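Local coordinates for protein cryptic loci regulator 2 (PDB 5IKJ) that acts upstream of histone deacetylases in the SHREC repressor complex to promote transcriptional silencing and nucleosome positioning at fission yeast heterochromatin, at residues L402-D416 with V425-K437. Sequence-based numbering, arbitrary orientation.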
loop_
_atom_site.group_PDB
_atom_site.type_symbol
_atom_site.label_atom_id
_atom_site.label_comp_id
_atom_site.label_asym_id
_atom_site.label_seq_id
_atom_site.Cartn_x
_atom_site.Cartn_y
_atom_site.Cartn_z
ATOM N N LEU A 402 -30.641 -1.696 11.382
ATOM C CA LEU A 402 -30.054 -0.375 11.209
ATOM C C LEU A 402 -31.168 0.668 11.263
ATOM O O LEU A 402 -32.189 0.509 10.583
ATOM C CB LEU A 402 -29.292 -0.325 9.882
ATOM C CG LEU A 402 -28.807 0.998 9.288
ATOM C CD1 LEU A 402 -27.489 1.459 9.895
ATOM C CD2 LEU A 402 -28.645 0.831 7.788
ATOM N N PRO A 403 -31.023 1.743 12.061
ATOM C CA PRO A 403 -32.141 2.683 12.244
ATOM C C PRO A 403 -32.733 3.201 10.941
ATOM O O PRO A 403 -32.083 3.173 9.890
ATOM C CB PRO A 403 -31.516 3.825 13.062
ATOM C CG PRO A 403 -30.035 3.638 12.949
ATOM C CD PRO A 403 -29.835 2.167 12.820
ATOM N N SER A 404 -33.978 3.680 11.013
ATOM C CA SER A 404 -34.661 4.181 9.825
ATOM C C SER A 404 -33.891 5.316 9.165
ATOM O O SER A 404 -33.999 5.515 7.950
ATOM C CB SER A 404 -36.070 4.648 10.193
ATOM O OG SER A 404 -36.849 3.574 10.686
ATOM N N VAL A 405 -33.112 6.070 9.944
ATOM C CA VAL A 405 -32.396 7.219 9.408
ATOM C C VAL A 405 -31.261 6.805 8.478
ATOM O O VAL A 405 -30.796 7.622 7.675
ATOM C CB VAL A 405 -31.859 8.081 10.568
ATOM C CG1 VAL A 405 -31.060 9.267 10.047
ATOM C CG2 VAL A 405 -33.009 8.561 11.445
ATOM N N LEU A 406 -30.808 5.554 8.555
ATOM C CA LEU A 406 -29.610 5.121 7.845
ATOM C C LEU A 406 -29.883 4.050 6.796
ATOM O O LEU A 406 -28.930 3.519 6.214
ATOM C CB LEU A 406 -28.573 4.605 8.848
ATOM C CG LEU A 406 -28.213 5.555 9.992
ATOM C CD1 LEU A 406 -27.235 4.890 10.952
ATOM C CD2 LEU A 406 -27.638 6.855 9.457
ATOM N N GLN A 407 -31.144 3.719 6.527
ATOM C CA GLN A 407 -31.440 2.628 5.606
ATOM C C GLN A 407 -31.224 3.005 4.146
ATOM O O GLN A 407 -31.214 2.112 3.291
ATOM C CB GLN A 407 -32.873 2.139 5.814
ATOM C CG GLN A 407 -33.205 1.879 7.271
ATOM C CD GLN A 407 -33.889 0.547 7.498
ATOM O OE1 GLN A 407 -33.243 -0.448 7.831
ATOM N NE2 GLN A 407 -35.206 0.521 7.333
ATOM N N LYS A 408 -31.045 4.288 3.838
ATOM C CA LYS A 408 -30.589 4.700 2.516
ATOM C C LYS A 408 -29.096 4.456 2.312
ATOM O O LYS A 408 -28.541 4.914 1.307
ATOM C CB LYS A 408 -30.889 6.185 2.284
ATOM C CG LYS A 408 -32.364 6.550 2.248
ATOM C CD LYS A 408 -32.543 8.002 1.823
ATOM C CE LYS A 408 -33.629 8.703 2.623
ATOM N NZ LYS A 408 -34.974 8.103 2.413
ATOM N N THR A 409 -28.440 3.758 3.236
ATOM C CA THR A 409 -26.998 3.558 3.158
ATOM C C THR A 409 -26.653 2.719 1.934
ATOM O O THR A 409 -27.107 1.577 1.805
ATOM C CB THR A 409 -26.488 2.883 4.430
ATOM O OG1 THR A 409 -26.744 3.725 5.559
ATOM C CG2 THR A 409 -24.990 2.612 4.339
ATOM N N SER A 410 -25.844 3.285 1.041
ATOM C CA SER A 410 -25.358 2.557 -0.124
ATOM C C SER A 410 -24.034 1.855 0.154
ATOM O O SER A 410 -23.819 0.732 -0.314
ATOM C CB SER A 410 -25.197 3.510 -1.311
ATOM O OG SER A 410 -26.417 4.169 -1.604
ATOM N N PHE A 411 -23.144 2.495 0.911
ATOM C CA PHE A 411 -21.851 1.905 1.224
ATOM C C PHE A 411 -21.294 2.550 2.484
ATOM O O PHE A 411 -21.697 3.650 2.874
ATOM C CB PHE A 411 -20.863 2.070 0.063
ATOM C CG PHE A 411 -20.653 3.499 -0.358
ATOM C CD1 PHE A 411 -19.824 4.339 0.369
ATOM C CD2 PHE A 411 -21.275 3.999 -1.489
ATOM C CE1 PHE A 411 -19.628 5.651 -0.021
ATOM C CE2 PHE A 411 -21.081 5.310 -1.882
ATOM C CZ PHE A 411 -20.256 6.136 -1.147
ATOM N N MET A 412 -20.359 1.844 3.114
ATOM C CA MET A 412 -19.548 2.394 4.192
ATOM C C MET A 412 -18.206 2.832 3.625
ATOM O O MET A 412 -17.572 2.087 2.870
ATOM C CB MET A 412 -19.329 1.371 5.309
ATOM C CG MET A 412 -18.226 1.762 6.305
ATOM S SD MET A 412 -17.877 0.513 7.554
ATOM C CE MET A 412 -19.318 0.662 8.607
ATOM N N TYR A 413 -17.779 4.036 3.993
ATOM C CA TYR A 413 -16.432 4.519 3.694
ATOM C C TYR A 413 -15.548 4.124 4.873
ATOM O O TYR A 413 -15.593 4.746 5.935
ATOM C CB TYR A 413 -16.453 6.025 3.456
ATOM C CG TYR A 413 -15.105 6.671 3.224
ATOM C CD1 TYR A 413 -14.018 5.939 2.762
ATOM C CD2 TYR A 413 -14.924 8.025 3.472
ATOM C CE1 TYR A 413 -12.789 6.543 2.553
ATOM C CE2 TYR A 413 -13.703 8.635 3.269
ATOM C CZ TYR A 413 -12.639 7.891 2.809
ATOM O OH TYR A 413 -11.421 8.504 2.607
ATOM N N ILE A 414 -14.741 3.081 4.680
ATOM C CA ILE A 414 -14.070 2.423 5.795
ATOM C C ILE A 414 -12.966 3.318 6.338
ATOM O O ILE A 414 -12.109 3.807 5.589
ATOM C CB ILE A 414 -13.516 1.059 5.355
ATOM C CG1 ILE A 414 -14.654 0.151 4.878
ATOM C CG2 ILE A 414 -12.757 0.390 6.499
ATOM C CD1 ILE A 414 -14.181 -1.111 4.183
ATOM N N SER A 415 -12.980 3.527 7.653
ATOM C CA SER A 415 -11.936 4.273 8.343
ATOM C C SER A 415 -10.923 3.378 9.034
ATOM O O SER A 415 -9.745 3.740 9.115
ATOM C CB SER A 415 -12.558 5.204 9.391
ATOM O OG SER A 415 -13.298 6.244 8.780
ATOM N N ASP A 416 -11.352 2.220 9.529
ATOM C CA ASP A 416 -10.514 1.399 10.387
ATOM C C ASP A 416 -11.035 -0.029 10.355
ATOM O O ASP A 416 -12.249 -0.250 10.318
ATOM C CB ASP A 416 -10.516 1.939 11.825
ATOM C CG ASP A 416 -9.268 1.559 12.595
ATOM O OD1 ASP A 416 -8.640 0.536 12.255
ATOM O OD2 ASP A 416 -8.913 2.288 13.548
ATOM N N VAL A 425 -13.875 -9.163 14.285
ATOM C CA VAL A 425 -13.411 -8.230 13.263
ATOM C C VAL A 425 -14.465 -7.144 13.085
ATOM O O VAL A 425 -15.630 -7.434 12.790
ATOM C CB VAL A 425 -13.134 -8.960 11.942
ATOM C CG1 VAL A 425 -12.687 -7.983 10.859
ATOM C CG2 VAL A 425 -12.084 -10.049 12.141
ATOM N N CYS A 426 -14.060 -5.888 13.261
ATOM C CA CYS A 426 -14.968 -4.753 13.173
ATOM C C CYS A 426 -14.551 -3.821 12.046
ATOM O O CYS A 426 -13.360 -3.549 11.857
ATOM C CB CYS A 426 -15.005 -3.968 14.488
ATOM S SG CYS A 426 -15.428 -4.948 15.932
ATOM N N PHE A 427 -15.543 -3.337 11.302
ATOM C CA PHE A 427 -15.359 -2.286 10.310
ATOM C C PHE A 427 -15.920 -0.983 10.863
ATOM O O PHE A 427 -17.088 -0.929 11.261
ATOM C CB PHE A 427 -16.070 -2.636 9.000
ATOM C CG PHE A 427 -15.299 -3.568 8.111
ATOM C CD1 PHE A 427 -14.840 -4.786 8.582
ATOM C CD2 PHE A 427 -15.061 -3.234 6.788
ATOM C CE1 PHE A 427 -14.140 -5.645 7.753
ATOM C CE2 PHE A 427 -14.364 -4.086 5.956
ATOM C CZ PHE A 427 -13.903 -5.293 6.437
ATOM N N GLN A 428 -15.095 0.059 10.883
ATOM C CA GLN A 428 -15.517 1.387 11.310
ATOM C C GLN A 428 -15.417 2.339 10.128
ATOM O O GLN A 428 -14.387 2.378 9.445
ATOM C CB GLN A 428 -14.665 1.900 12.476
ATOM C CG GLN A 428 -15.090 3.273 12.989
ATOM C CD GLN A 428 -14.053 3.910 13.891
ATOM O OE1 GLN A 428 -13.675 3.345 14.917
ATOM N NE2 GLN A 428 -13.584 5.092 13.506
ATOM N N GLY A 429 -16.477 3.103 9.894
ATOM C CA GLY A 429 -16.453 4.090 8.831
ATOM C C GLY A 429 -17.747 4.872 8.794
ATOM O O GLY A 429 -18.674 4.629 9.573
ATOM N N SER A 430 -17.791 5.826 7.869
ATOM C CA SER A 430 -18.969 6.650 7.655
ATOM C C SER A 430 -19.889 6.003 6.627
ATOM O O SER A 430 -19.441 5.297 5.719
ATOM C CB SER A 430 -18.568 8.051 7.188
ATOM O OG SER A 430 -17.603 7.983 6.151
ATOM N N LEU A 431 -21.186 6.257 6.778
ATOM C CA LEU A 431 -22.215 5.669 5.934
ATOM C C LEU A 431 -22.731 6.710 4.950
ATOM O O LEU A 431 -22.964 7.865 5.321
ATOM C CB LEU A 431 -23.371 5.132 6.785
ATOM C CG LEU A 431 -22.957 4.210 7.937
ATOM C CD1 LEU A 431 -24.161 3.844 8.789
ATOM C CD2 LEU A 431 -22.270 2.957 7.410
ATOM N N TRP A 432 -22.913 6.294 3.699
ATOM C CA TRP A 432 -23.287 7.198 2.623
ATOM C C TRP A 432 -24.440 6.616 1.818
ATOM O O TRP A 432 -24.723 5.417 1.869
ATOM C CB TRP A 432 -22.112 7.463 1.672
ATOM C CG TRP A 432 -20.924 8.096 2.318
ATOM C CD1 TRP A 432 -20.111 7.545 3.265
ATOM C CD2 TRP A 432 -20.401 9.400 2.049
ATOM N NE1 TRP A 432 -19.119 8.431 3.609
ATOM C CE2 TRP A 432 -19.274 9.577 2.875
ATOM C CE3 TRP A 432 -20.777 10.437 1.192
ATOM C CZ2 TRP A 432 -18.522 10.749 2.871
ATOM C CZ3 TRP A 432 -20.031 11.599 1.189
ATOM C CH2 TRP A 432 -18.916 11.746 2.022
ATOM N N THR A 433 -25.097 7.494 1.067
ATOM C CA THR A 433 -26.049 7.107 0.041
ATOM C C THR A 433 -25.607 7.712 -1.284
ATOM O O THR A 433 -24.948 8.756 -1.317
ATOM C CB THR A 433 -27.475 7.570 0.381
ATOM O OG1 THR A 433 -28.408 6.953 -0.515
ATOM C CG2 THR A 433 -27.606 9.088 0.273
ATOM N N GLN A 434 -25.968 7.049 -2.379
ATOM C CA GLN A 434 -25.635 7.517 -3.717
ATOM C C GLN A 434 -26.915 7.775 -4.496
ATOM O O GLN A 434 -27.891 7.028 -4.374
ATOM C CB GLN A 434 -24.759 6.503 -4.463
ATOM C CG GLN A 434 -25.454 5.194 -4.799
ATOM C CD GLN A 434 -24.499 4.148 -5.345
ATOM O OE1 GLN A 434 -24.548 2.983 -4.954
ATOM N NE2 GLN A 434 -23.629 4.559 -6.263
ATOM N N ILE A 435 -26.906 8.840 -5.294
ATOM C CA ILE A 435 -28.066 9.255 -6.074
ATOM C C ILE A 435 -27.639 9.373 -7.529
ATOM O O ILE A 435 -26.735 10.153 -7.851
ATOM C CB ILE A 435 -28.648 10.589 -5.576
ATOM C CG1 ILE A 435 -28.987 10.504 -4.086
ATOM C CG2 ILE A 435 -29.886 10.967 -6.380
ATOM C CD1 ILE A 435 -27.878 10.993 -3.175
ATOM N N ASP A 436 -28.288 8.607 -8.402
ATOM C CA ASP A 436 -28.066 8.705 -9.841
ATOM C C ASP A 436 -29.091 9.677 -10.411
ATOM O O ASP A 436 -30.292 9.388 -10.422
ATOM C CB ASP A 436 -28.177 7.335 -10.505
ATOM C CG ASP A 436 -27.587 7.317 -11.902
ATOM O OD1 ASP A 436 -27.326 8.408 -12.453
ATOM O OD2 ASP A 436 -27.385 6.213 -12.451
ATOM N N LYS A 437 -28.618 10.831 -10.889
ATOM C CA LYS A 437 -29.536 11.868 -11.350
ATOM C C LYS A 437 -30.331 11.407 -12.563
ATOM O O LYS A 437 -31.494 11.795 -12.727
ATOM C CB LYS A 437 -28.766 13.147 -11.682
ATOM C CG LYS A 437 -27.657 13.491 -10.699
ATOM C CD LYS A 437 -27.105 14.880 -10.971
ATOM C CE LYS A 437 -25.655 15.016 -10.532
ATOM N NZ LYS A 437 -24.901 15.914 -11.447
#
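F411 and W432 face each other as an antiparallel hydrogen-bonded pair, W432 N donating a hydrogen bond to F411 O at 3.0 Å. Y413 with S430 and D416 with Q428 continue the ladder; the hydrogen bond from Q428 N to D416 O is nearly straight (N-H...O 171°). Two classic beta bulges interrupt it: S410 N donates to W432 O and F411 N adds a weak second bond to the same oxygen, while S415 and D416 both donate to Q428 O. Side-chain hydroxyls carry the pairing past the strand start, T433 OG1 donating to K408 O (2.7 Å) while S410 OG accepts from Q434 N (3.0 Å). These strands form a beta hairpin in the mixed sheet of the Clr2 family region, which is related to SH3 folds; strand 394-397 flanks 411-419.

On the face with Y413, the F411 ring lies nearly parallel to the W432 pyrrole ring (16°) but is slid aside, and CE1 reaches W432 CB at 3.5 Å. The indole turns its NE1 edge to S430, NE1 donating to S430 OG (3.0 Å) close to the ring plane. Replacing W432 by an alanine would probably leave S430 OG without its indole donor and strip F411 CE1 of its contacts with the pyrrole ring. Y413 OH extends beyond the hairpin to N392.

M412 and L431 share the other face, L431 CD2 touching M412 CE. From the preceding loop, L406 CD1 meets L431 CD1 at 3.9 Å, the two side chains crossing at about a right angle. With CG anti to the backbone N (chi1 166°), M412 brings SD to F427 CB. I414 starts away from the other strand, but its CD1 returns to the F427 ring edge at CE2 (3.5 Å).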